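Adenosylmethionine-8-amino-7-oxononanoate aminotransferase (Methanocaldococcus jannaschii, PDB 6ZHK) probably transfers the amino group of S-adenosyl-L-methionine to 8-amino-7-oxononanoate, a pyridoxal-phosphate-dependent step of biotin synthesis that yields 7,8-diaminononanoate. Local coordinates at residues K115-E120 with K331-G336; I130-Q135 with T313-E318; K143-F148 with N261-I266; L178-Y183 with E227-I232. All blocks are in the same frame, centred on the assembly; numbering follows the deposited sequence.

All four contacts belong to the large seven-stranded mixed sheet of the chain and its coverings. Contact 1 lies at one outermost strand, 115-119, and contact 4 at the other end, where strand 183-185 begins; contacts 2 and 3 fall between them. Contacts 1 and 2 touch each other and are fully buried, resting mainly on apolar groups, with a methionine sulfur in contact 2 and a backbone oxygen at a ring edge in contact 1. Contacts 3 and 4 share neighbouring strands, with centres about 8 Å apart, and each adds charged or hydrogen-bonding side chains where Asp262, Tyr183 and Glu227 are only partly buried. Helix 122-140 joins the set: Met132 also packs on Phe117, and Ala133 reaches Ile264 and Phe229.

Contact 1: residues K115-E120 with K331-G336; sequences KVFYSE and KQLYHG
Phe117 and Leu333 both swing their CG atoms opposite the backbone nitrogen, with chi1 of -167° and 179°, and these torsions bring the aromatic ring and the CD2 methyl of the leucine together. Phe117 belongs to strand 115-119, an outermost strand of the mixed sheet in the large domain of this class-III, fold-type I aminotransferase; 331-336 is a loop that runs past it. The two side chains meet at a slant, Phe117 CE2 lying 3.9 Å from Leu333 CD2, a contact that suits two bulky apolar residues. Further round the ring, the imidazole of His335 approaches with its carbon CD2, 4.2 Å from Phe117 CE1. Its polar end looks elsewhere: ND1 is hydrogen-bonded to Lys131 NZ on helix 122-140, so a histidine can show carbon to the ring and nitrogen to a polar partner. Gly336, a residue predicted to bind substrate, has its CA at the ring edge, 4.4 Å from Phe117 CZ. Glycine suits its backbone angles, at which a CB would be jammed against the preceding carbonyl oxygen; its N is hydrogen-bonded to Asp158 OD2 of the second subunit. Trp22 of that subunit also meets the Phe117 ring edge-to-face, so the phenylalanine is part of the dimer packing as well. The backbone oxygen of His335 comes to the ring edge, nearly in its plane, with O 3.4 Å from Phe117 CZ.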
# COMPACT_ATOMS: atom_id res chain seq x y z
N LYS A 115 -16.35 -3.31 12.44
CA LYS A 115 -15.06 -4.02 12.44
C LYS A 115 -14.10 -3.24 11.55
O LYS A 115 -14.55 -2.61 10.59
CB LYS A 115 -15.22 -5.42 11.86
CG LYS A 115 -16.05 -6.37 12.77
CD LYS A 115 -15.31 -6.67 14.06
CE LYS A 115 -16.02 -7.67 14.96
NZ LYS A 115 -17.01 -6.98 15.81
N VAL A 116 -12.80 -3.30 11.86
CA VAL A 116 -11.81 -2.44 11.21
C VAL A 116 -10.65 -3.34 10.76
O VAL A 116 -10.11 -4.06 11.60
CB VAL A 116 -11.24 -1.36 12.19
CG1 VAL A 116 -10.02 -0.67 11.60
CG2 VAL A 116 -12.31 -0.34 12.49
N PHE A 117 -10.34 -3.32 9.45
CA PHE A 117 -9.17 -4.02 8.94
C PHE A 117 -8.27 -2.93 8.36
O PHE A 117 -8.65 -2.25 7.39
CB PHE A 117 -9.61 -4.98 7.81
CG PHE A 117 -8.53 -5.96 7.45
CD1 PHE A 117 -7.40 -5.56 6.75
CD2 PHE A 117 -8.64 -7.27 7.87
CE1 PHE A 117 -6.36 -6.46 6.51
CE2 PHE A 117 -7.63 -8.19 7.60
CZ PHE A 117 -6.47 -7.76 6.97
N TYR A 118 -7.02 -2.82 8.85
CA TYR A 118 -6.16 -1.72 8.47
C TYR A 118 -5.28 -2.07 7.27
O TYR A 118 -4.95 -3.22 7.07
CB TYR A 118 -5.16 -1.43 9.58
CG TYR A 118 -5.78 -0.77 10.82
CD1 TYR A 118 -6.26 0.54 10.74
CD2 TYR A 118 -5.84 -1.43 12.05
CE1 TYR A 118 -6.79 1.16 11.88
CE2 TYR A 118 -6.34 -0.82 13.19
CZ TYR A 118 -6.85 0.46 13.09
OH TYR A 118 -7.34 1.13 14.18
N SER A 119 -4.88 -1.04 6.53
CA SER A 119 -3.90 -1.15 5.46
C SER A 119 -3.24 0.22 5.32
O SER A 119 -3.46 1.10 6.16
CB SER A 119 -4.53 -1.61 4.15
OG SER A 119 -5.53 -0.73 3.69
N GLU A 120 -2.45 0.42 4.26
CA GLU A 120 -1.68 1.66 4.13
C GLU A 120 -2.31 2.64 3.15
O GLU A 120 -2.28 3.81 3.42
CB GLU A 120 -0.24 1.39 3.70
CG GLU A 120 0.59 0.86 4.86
CD GLU A 120 0.26 -0.55 5.30
OE1 GLU A 120 0.25 -1.46 4.41
OE2 GLU A 120 -0.07 -0.71 6.51
N LYS A 331 -10.61 -20.81 7.06
CA LYS A 331 -11.61 -19.83 6.65
C LYS A 331 -11.16 -18.37 6.88
O LYS A 331 -11.90 -17.47 6.53
CB LYS A 331 -12.88 -20.00 7.49
CG LYS A 331 -13.58 -21.32 7.20
CD LYS A 331 -14.69 -21.58 8.16
CE LYS A 331 -15.84 -20.63 7.92
NZ LYS A 331 -16.86 -20.75 8.99
N GLN A 332 -10.02 -18.17 7.52
CA GLN A 332 -9.55 -16.82 7.86
C GLN A 332 -9.17 -16.09 6.58
O GLN A 332 -8.89 -16.72 5.55
CB GLN A 332 -8.39 -16.84 8.86
CG GLN A 332 -7.05 -17.46 8.36
CD GLN A 332 -6.97 -18.91 8.78
OE1 GLN A 332 -7.86 -19.71 8.51
NE2 GLN A 332 -5.87 -19.27 9.45
N LEU A 333 -9.20 -14.75 6.66
CA LEU A 333 -8.83 -13.93 5.51
C LEU A 333 -7.31 -13.87 5.49
O LEU A 333 -6.67 -13.27 6.39
CB LEU A 333 -9.41 -12.55 5.74
CG LEU A 333 -9.08 -11.57 4.60
CD1 LEU A 333 -9.69 -12.04 3.31
CD2 LEU A 333 -9.65 -10.17 4.90
N TYR A 334 -6.71 -14.57 4.53
CA TYR A 334 -5.26 -14.62 4.51
C TYR A 334 -4.74 -13.36 3.79
O TYR A 334 -4.20 -13.42 2.69
CB TYR A 334 -4.82 -15.88 3.76
CG TYR A 334 -4.99 -17.19 4.49
CD1 TYR A 334 -4.20 -17.55 5.59
CD2 TYR A 334 -5.93 -18.11 4.06
CE1 TYR A 334 -4.39 -18.74 6.29
CE2 TYR A 334 -6.15 -19.30 4.76
CZ TYR A 334 -5.36 -19.63 5.85
OH TYR A 334 -5.52 -20.85 6.46
N HIS A 335 -4.81 -12.21 4.48
CA HIS A 335 -4.42 -10.94 3.89
C HIS A 335 -3.81 -10.14 5.03
O HIS A 335 -4.22 -10.25 6.18
CB HIS A 335 -5.67 -10.17 3.39
CG HIS A 335 -5.30 -9.03 2.53
ND1 HIS A 335 -5.39 -9.09 1.17
CD2 HIS A 335 -4.77 -7.81 2.83
CE1 HIS A 335 -4.99 -7.94 0.66
NE2 HIS A 335 -4.61 -7.17 1.65
N GLY A 336 -2.81 -9.34 4.71
CA GLY A 336 -2.31 -8.39 5.69
C GLY A 336 -0.84 -8.14 5.44
O GLY A 336 -0.07 -9.06 5.65

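Contact 2: residues I130-Q135 with T313-E318; sequences IKMAYQ and TLTTDE
Met132 points its side chain from helix 122-140 at the methyl groups of two threonines on strand 311-315, and its sulfur does most of the touching. Against Thr315 the approach is slanting, with Met132 SD 3.6 Å from Thr315 CG2 and the terminal methyl CE a little farther from the same carbon. Against Thr313 the two side chains meet tip to tip, Met132 SD lying 4.0 Å from Thr313 CG2. A nearly straight chain beyond CG (chi2 174°, chi3 169°) gives the methionine the reach to span a helix-to-strand gap in which the CA atoms of Met132 and Thr315 stand 9.1 Å apart. Threonine suits the opposing positions because one branch can be apolar while the other is polar. Thr313 turns its methyl to the sulfur and hydrogen-bonds OG1 to the carbonyl of Ala125; Thr315 gives OG1 to Thr316 O at 3.1 Å, the donor tilted 30° from the carbonyl plane. Both hydroxyls are thereby satisfied within a buried, largely apolar contact. Next along the chain, Thr316 caps the N-terminus of helix 317-321 through its OG1 and the backbone N of Ile319. Met132 also packs on Phe117 of strand 115-119 and Ile296 of strand 296-299, the two strands flanking 311-315, so that helix 122-140 is seated across three adjacent strands of the sheet.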
# COMPACT_ATOMS: atom_id res chain seq x y z
N ILE A 130 -12.73 -5.90 -1.86
CA ILE A 130 -13.05 -6.82 -2.95
C ILE A 130 -12.91 -8.26 -2.43
O ILE A 130 -13.78 -9.09 -2.71
CB ILE A 130 -12.13 -6.53 -4.19
CG1 ILE A 130 -12.60 -5.29 -4.95
CG2 ILE A 130 -11.96 -7.74 -5.12
CD1 ILE A 130 -11.52 -4.82 -5.98
N LYS A 131 -11.79 -8.57 -1.77
CA LYS A 131 -11.47 -9.93 -1.38
C LYS A 131 -12.42 -10.41 -0.30
O LYS A 131 -12.86 -11.55 -0.34
CB LYS A 131 -10.01 -10.12 -1.00
CG LYS A 131 -9.03 -9.83 -2.15
CD LYS A 131 -7.60 -9.96 -1.68
CE LYS A 131 -7.31 -11.23 -0.85
NZ LYS A 131 -5.86 -11.34 -0.55
N MET A 132 -12.81 -9.51 0.62
CA MET A 132 -13.73 -9.86 1.68
C MET A 132 -15.07 -10.21 1.04
O MET A 132 -15.67 -11.21 1.45
CB MET A 132 -13.92 -8.64 2.61
CG MET A 132 -12.73 -8.44 3.54
SD MET A 132 -13.06 -6.91 4.41
CE MET A 132 -11.78 -6.95 5.67
N ALA A 133 -15.53 -9.40 0.07
CA ALA A 133 -16.85 -9.56 -0.53
C ALA A 133 -16.86 -10.88 -1.30
O ALA A 133 -17.72 -11.70 -1.09
CB ALA A 133 -17.21 -8.39 -1.44
N TYR A 134 -15.76 -11.14 -2.04
CA TYR A 134 -15.66 -12.33 -2.86
C TYR A 134 -15.70 -13.56 -1.94
O TYR A 134 -16.45 -14.54 -2.19
CB TYR A 134 -14.39 -12.32 -3.72
CG TYR A 134 -14.31 -13.60 -4.56
CD1 TYR A 134 -15.06 -13.71 -5.74
CD2 TYR A 134 -13.58 -14.71 -4.14
CE1 TYR A 134 -15.04 -14.88 -6.50
CE2 TYR A 134 -13.59 -15.89 -4.86
CZ TYR A 134 -14.30 -15.97 -6.04
OH TYR A 134 -14.32 -17.14 -6.77
N GLN A 135 -14.83 -13.52 -0.93
CA GLN A 135 -14.68 -14.71 -0.09
C GLN A 135 -15.87 -14.89 0.84
O GLN A 135 -16.25 -16.03 1.14
CB GLN A 135 -13.32 -14.75 0.60
CG GLN A 135 -13.17 -16.04 1.43
CD GLN A 135 -11.75 -16.20 1.87
OE1 GLN A 135 -10.97 -15.24 1.90
NE2 GLN A 135 -11.46 -17.39 2.37
N THR A 313 -10.52 -0.61 6.05
CA THR A 313 -11.73 -1.13 5.44
C THR A 313 -12.65 -1.55 6.60
O THR A 313 -12.29 -2.40 7.40
CB THR A 313 -11.37 -2.37 4.60
OG1 THR A 313 -10.34 -1.99 3.67
CG2 THR A 313 -12.58 -2.93 3.87
N LEU A 314 -13.80 -0.91 6.71
CA LEU A 314 -14.70 -1.24 7.79
C LEU A 314 -15.85 -2.11 7.25
O LEU A 314 -16.36 -1.84 6.16
CB LEU A 314 -15.27 0.09 8.33
CG LEU A 314 -14.45 0.67 9.47
CD1 LEU A 314 -13.08 1.18 9.00
CD2 LEU A 314 -15.26 1.64 10.33
N THR A 315 -16.31 -3.10 8.04
CA THR A 315 -17.37 -4.01 7.61
C THR A 315 -18.37 -4.23 8.76
O THR A 315 -18.14 -3.81 9.92
CB THR A 315 -16.84 -5.39 7.16
OG1 THR A 315 -16.51 -6.12 8.33
CG2 THR A 315 -15.55 -5.32 6.38
N THR A 316 -19.48 -4.87 8.39
CA THR A 316 -20.54 -5.33 9.26
C THR A 316 -20.07 -6.59 9.97
O THR A 316 -19.11 -7.21 9.52
CB THR A 316 -21.80 -5.64 8.46
OG1 THR A 316 -21.43 -6.69 7.55
CG2 THR A 316 -22.31 -4.41 7.73
N ASP A 317 -20.71 -6.93 11.09
CA ASP A 317 -20.37 -8.20 11.72
C ASP A 317 -20.79 -9.36 10.81
O ASP A 317 -20.20 -10.45 10.91
CB ASP A 317 -21.07 -8.36 13.08
CG ASP A 317 -20.41 -7.55 14.19
OD1 ASP A 317 -19.29 -7.03 14.00
OD2 ASP A 317 -21.03 -7.50 15.26
N GLU A 318 -21.82 -9.13 9.99
CA GLU A 318 -22.32 -10.20 9.12
C GLU A 318 -21.18 -10.68 8.22
O GLU A 318 -20.93 -11.87 8.07
CB GLU A 318 -23.55 -9.72 8.34
CG GLU A 318 -23.95 -10.63 7.16
CD GLU A 318 -24.39 -12.09 7.35
OE1 GLU A 318 -24.78 -12.44 8.51
OE2 GLU A 318 -24.33 -12.91 6.34

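Contact 3: residues K143-F148 with N261-I266; sequences KGRTKF and NDVIFI
The guanidinium of Arg145 meets Asp262 along its edge, where the backbone oxygen and OD2 of that aspartate lie near the guanidinium plane, although the carboxylate as a whole is turned 82° from it. Arg145 NH1 donates to Asp262 O, in a bond 3.0 Å long with an N-H...O angle of 146°. Arg145 NH2 adds a weak bond to the same oxygen and a salt bridge to Asp262 OD2 at 3.1 Å, whose hydrogen-bond geometry is also weak. Val263 CG2 sits at the edge too, 4.0 Å from Arg145 NH1, and Tyr137 of helix 122-140 supplies a cation-pi partner. A bend at chi2, -113°, turns the arginine chain toward the 261-266 segment. Asp262 owes its place to the end of helix 250-261: with its positive phi it closes a Schellman motif, and its carbonyl oxygen, just past the C-terminal turn, would favour a cation beside it. Arginine suits this role because its several N-H groups can serve more than one acceptor: NH1 also reaches Val228 O, and NH2 forms a salt bridge with Asp142. Asp262 OD2 is shared in turn with Arg140, so the two arginines gather round one carboxylate. The whole cluster lies just ahead of the parallel strands 147-151 and 265-268, which flank strand 228-234, where helices 122-140 and 250-261 reach their C-terminal ends.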
# COMPACT_ATOMS: atom_id res chain seq x y z
N LYS A 143 -22.47 -19.83 -5.19
CA LYS A 143 -21.69 -20.33 -6.32
C LYS A 143 -21.76 -19.34 -7.48
O LYS A 143 -22.83 -18.82 -7.79
CB LYS A 143 -22.19 -21.71 -6.80
CG LYS A 143 -22.35 -22.74 -5.70
CD LYS A 143 -21.04 -23.01 -4.97
CE LYS A 143 -21.23 -23.93 -3.76
NZ LYS A 143 -20.02 -24.09 -2.90
N GLY A 144 -20.60 -19.06 -8.09
CA GLY A 144 -20.55 -18.27 -9.31
C GLY A 144 -20.65 -16.76 -9.10
O GLY A 144 -20.84 -16.04 -10.07
N ARG A 145 -20.42 -16.26 -7.89
CA ARG A 145 -20.43 -14.80 -7.72
C ARG A 145 -19.01 -14.23 -7.90
O ARG A 145 -18.31 -14.00 -6.90
CB ARG A 145 -20.87 -14.43 -6.30
CG ARG A 145 -22.25 -14.94 -5.92
CD ARG A 145 -23.01 -13.66 -5.80
NE ARG A 145 -24.08 -13.95 -4.91
CZ ARG A 145 -24.93 -13.09 -4.43
NH1 ARG A 145 -24.80 -11.78 -4.65
NH2 ARG A 145 -25.86 -13.57 -3.62
N THR A 146 -18.64 -14.04 -9.16
CA THR A 146 -17.27 -13.78 -9.58
C THR A 146 -17.16 -12.43 -10.28
O THR A 146 -16.06 -11.97 -10.55
CB THR A 146 -16.75 -14.88 -10.51
OG1 THR A 146 -17.58 -14.87 -11.65
CG2 THR A 146 -16.85 -16.26 -9.90
N LYS A 147 -18.29 -11.74 -10.48
CA LYS A 147 -18.30 -10.49 -11.20
C LYS A 147 -18.68 -9.37 -10.25
O LYS A 147 -18.98 -9.59 -9.08
CB LYS A 147 -19.20 -10.56 -12.44
CG LYS A 147 -18.62 -11.44 -13.58
CD LYS A 147 -19.43 -11.39 -14.86
CE LYS A 147 -18.68 -11.84 -16.10
NZ LYS A 147 -18.07 -13.18 -15.92
N PHE A 148 -18.53 -8.14 -10.74
CA PHE A 148 -18.88 -7.00 -9.92
C PHE A 148 -19.64 -6.01 -10.79
O PHE A 148 -19.64 -6.14 -12.01
CB PHE A 148 -17.61 -6.34 -9.39
CG PHE A 148 -16.80 -5.79 -10.51
CD1 PHE A 148 -15.85 -6.58 -11.14
CD2 PHE A 148 -17.06 -4.50 -11.00
CE1 PHE A 148 -15.16 -6.08 -12.22
CE2 PHE A 148 -16.36 -4.00 -12.07
CZ PHE A 148 -15.40 -4.81 -12.68
N ASN A 261 -31.53 -7.20 -3.31
CA ASN A 261 -31.08 -8.24 -4.22
C ASN A 261 -29.90 -9.02 -3.65
O ASN A 261 -29.28 -9.78 -4.40
CB ASN A 261 -30.69 -7.68 -5.60
CG ASN A 261 -31.85 -7.13 -6.41
OD1 ASN A 261 -32.15 -5.91 -6.42
ND2 ASN A 261 -32.48 -8.00 -7.17
N ASP A 262 -29.61 -8.88 -2.35
CA ASP A 262 -28.64 -9.73 -1.69
C ASP A 262 -27.27 -9.55 -2.32
O ASP A 262 -26.58 -10.54 -2.53
CB ASP A 262 -29.04 -11.22 -1.73
CG ASP A 262 -28.16 -12.12 -0.87
OD1 ASP A 262 -27.69 -11.67 0.23
OD2 ASP A 262 -27.90 -13.26 -1.33
N VAL A 263 -26.90 -8.29 -2.62
CA VAL A 263 -25.54 -7.99 -3.07
C VAL A 263 -24.81 -7.09 -2.06
O VAL A 263 -25.37 -6.13 -1.59
CB VAL A 263 -25.55 -7.36 -4.47
CG1 VAL A 263 -24.12 -6.93 -4.95
CG2 VAL A 263 -26.29 -8.22 -5.50
N ILE A 264 -23.53 -7.35 -1.77
CA ILE A 264 -22.69 -6.47 -0.94
C ILE A 264 -22.47 -5.13 -1.64
O ILE A 264 -22.18 -5.06 -2.85
CB ILE A 264 -21.32 -7.14 -0.61
CG1 ILE A 264 -21.47 -8.10 0.58
CG2 ILE A 264 -20.27 -6.07 -0.27
CD1 ILE A 264 -20.24 -9.02 0.72
N PHE A 265 -22.61 -4.04 -0.85
CA PHE A 265 -22.37 -2.71 -1.39
C PHE A 265 -21.13 -2.15 -0.71
O PHE A 265 -21.07 -2.07 0.53
CB PHE A 265 -23.58 -1.77 -1.14
CG PHE A 265 -23.39 -0.36 -1.65
CD1 PHE A 265 -22.70 -0.10 -2.84
CD2 PHE A 265 -23.92 0.73 -0.97
CE1 PHE A 265 -22.53 1.19 -3.32
CE2 PHE A 265 -23.74 2.04 -1.43
CZ PHE A 265 -23.05 2.26 -2.61
N ILE A 266 -20.09 -1.81 -1.52
CA ILE A 266 -18.86 -1.25 -1.01
C ILE A 266 -18.85 0.22 -1.33
O ILE A 266 -19.02 0.58 -2.48
CB ILE A 266 -17.67 -1.94 -1.72
CG1 ILE A 266 -17.75 -3.46 -1.50
CG2 ILE A 266 -16.39 -1.28 -1.20
CD1 ILE A 266 -16.49 -4.19 -2.12

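Contact 4: residues L178-Y183 with E227-I232; sequences LLFKGY and EVFCVI
Tyr183 gives its phenolic hydroxyl to Glu227, with OH 2.8 Å from OE1, the one hydrogen bond between the segments 178-183 and 227-232. The glutamate chain, extended beyond CG (chi2 -166°), carries its carboxylate out to that hydroxyl. The carboxylate stands nearly perpendicular to the ring, 89° between the planes. OE1 lies in the ring plane at its edge, while the hydroxyl meets OE1 from well above the carboxylate plane, 59° out of it. Nearer the backbone, on the same ring, Tyr183 CD2 rests 4.3 Å from Val228 CG2, also at the edge, a small beta-branched side chain fitting beside the flat ring. A second pair, Phe180 and Phe229, is purely apolar: Phe180 CE1 reaches the edge of the Phe229 ring, 4.2 Å from CZ, with the two side chains crossing at a slant.

Farther out, His224 stacks on Tyr183 and hydrogen-bonds through ND1 to Glu227 OE2, so it holds both partners of the hydrogen bond. Strand 147-151 lies between strands 183-185 and 228-234 in the sheet, and Lys147 touches both Tyr183 and Glu227 there. Leu178 of the second subunit packs on Phe180 and Phe229, bringing the phenylalanines into the dimer interface. Each carboxylate oxygen of Glu227 thus has a partner, which would favour its ionised form, whereas the buried phenylalanine pair relies on packing alone.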
# COMPACT_ATOMS: atom_id res chain seq x y z
N LEU A 178 -5.14 -8.09 -17.90
CA LEU A 178 -4.79 -8.50 -16.54
C LEU A 178 -5.96 -8.26 -15.57
O LEU A 178 -5.89 -8.66 -14.41
CB LEU A 178 -3.62 -7.70 -16.01
CG LEU A 178 -2.36 -7.65 -16.86
CD1 LEU A 178 -1.30 -6.82 -16.12
CD2 LEU A 178 -1.91 -9.08 -17.18
N LEU A 179 -7.02 -7.63 -16.05
CA LEU A 179 -8.08 -7.24 -15.12
C LEU A 179 -9.20 -8.29 -15.10
O LEU A 179 -9.49 -8.92 -16.12
CB LEU A 179 -8.66 -5.92 -15.59
CG LEU A 179 -7.66 -4.78 -15.82
CD1 LEU A 179 -8.46 -3.49 -16.19
CD2 LEU A 179 -6.84 -4.57 -14.54
N PHE A 180 -9.83 -8.46 -13.94
CA PHE A 180 -10.95 -9.38 -13.88
C PHE A 180 -12.18 -8.58 -14.29
O PHE A 180 -12.20 -7.37 -14.11
CB PHE A 180 -11.11 -10.08 -12.51
CG PHE A 180 -11.25 -9.15 -11.33
CD1 PHE A 180 -12.47 -8.55 -11.04
CD2 PHE A 180 -10.16 -8.85 -10.54
CE1 PHE A 180 -12.61 -7.71 -9.95
CE2 PHE A 180 -10.28 -7.99 -9.46
CZ PHE A 180 -11.53 -7.45 -9.14
N LYS A 181 -13.19 -9.26 -14.88
CA LYS A 181 -14.21 -8.54 -15.62
C LYS A 181 -15.51 -8.40 -14.83
O LYS A 181 -15.86 -9.22 -13.98
CB LYS A 181 -14.41 -9.21 -17.00
CG LYS A 181 -13.15 -9.34 -17.85
CD LYS A 181 -12.54 -7.96 -18.11
CE LYS A 181 -11.33 -7.94 -19.06
NZ LYS A 181 -10.25 -8.82 -18.56
N GLY A 182 -16.31 -7.42 -15.21
CA GLY A 182 -17.59 -7.20 -14.53
C GLY A 182 -18.48 -6.35 -15.42
O GLY A 182 -18.35 -6.39 -16.63
N TYR A 183 -19.35 -5.53 -14.81
CA TYR A 183 -20.30 -4.70 -15.52
C TYR A 183 -20.14 -3.25 -15.09
O TYR A 183 -20.01 -2.96 -13.89
CB TYR A 183 -21.71 -5.13 -15.14
CG TYR A 183 -21.93 -6.59 -15.46
CD1 TYR A 183 -22.14 -6.98 -16.79
CD2 TYR A 183 -21.85 -7.58 -14.49
CE1 TYR A 183 -22.28 -8.31 -17.13
CE2 TYR A 183 -22.01 -8.94 -14.81
CZ TYR A 183 -22.24 -9.29 -16.14
OH TYR A 183 -22.36 -10.57 -16.58
N GLU A 227 -24.73 -13.35 -9.88
CA GLU A 227 -23.39 -13.61 -10.40
C GLU A 227 -22.39 -12.57 -9.93
O GLU A 227 -21.24 -12.53 -10.41
CB GLU A 227 -23.36 -13.70 -11.93
CG GLU A 227 -23.54 -12.40 -12.68
CD GLU A 227 -23.84 -12.58 -14.18
OE1 GLU A 227 -22.88 -12.74 -14.95
OE2 GLU A 227 -25.04 -12.53 -14.59
N VAL A 228 -22.78 -11.74 -8.96
CA VAL A 228 -21.96 -10.56 -8.62
C VAL A 228 -21.62 -10.61 -7.13
O VAL A 228 -22.50 -10.97 -6.34
CB VAL A 228 -22.78 -9.31 -9.03
CG1 VAL A 228 -22.57 -8.10 -8.14
CG2 VAL A 228 -22.55 -8.97 -10.50
N PHE A 229 -20.35 -10.34 -6.75
CA PHE A 229 -19.96 -10.30 -5.34
C PHE A 229 -19.96 -8.91 -4.72
O PHE A 229 -19.92 -8.79 -3.48
CB PHE A 229 -18.64 -11.03 -5.09
CG PHE A 229 -17.48 -10.39 -5.80
CD1 PHE A 229 -16.83 -9.31 -5.19
CD2 PHE A 229 -17.09 -10.78 -7.07
CE1 PHE A 229 -15.75 -8.69 -5.83
CE2 PHE A 229 -15.98 -10.20 -7.68
CZ PHE A 229 -15.30 -9.15 -7.07
N CYS A 230 -20.04 -7.87 -5.55
CA CYS A 230 -20.26 -6.54 -4.98
C CYS A 230 -20.70 -5.53 -6.05
O CYS A 230 -20.64 -5.81 -7.24
CB CYS A 230 -18.96 -6.04 -4.35
SG CYS A 230 -17.71 -5.57 -5.58
N VAL A 231 -21.26 -4.40 -5.57
CA VAL A 231 -21.41 -3.14 -6.27
C VAL A 231 -20.49 -2.17 -5.52
O VAL A 231 -20.45 -2.22 -4.30
CB VAL A 231 -22.87 -2.63 -6.24
CG1 VAL A 231 -22.89 -1.15 -6.65
CG2 VAL A 231 -23.77 -3.51 -7.13
N ILE A 232 -19.64 -1.43 -6.21
CA ILE A 232 -18.72 -0.51 -5.56
C ILE A 232 -18.86 0.84 -6.26
O ILE A 232 -18.98 0.87 -7.50
CB ILE A 232 -17.27 -1.02 -5.54
CG1 ILE A 232 -16.37 0.04 -4.86
CG2 ILE A 232 -16.81 -1.32 -6.94
CD1 ILE A 232 -14.91 -0.42 -4.66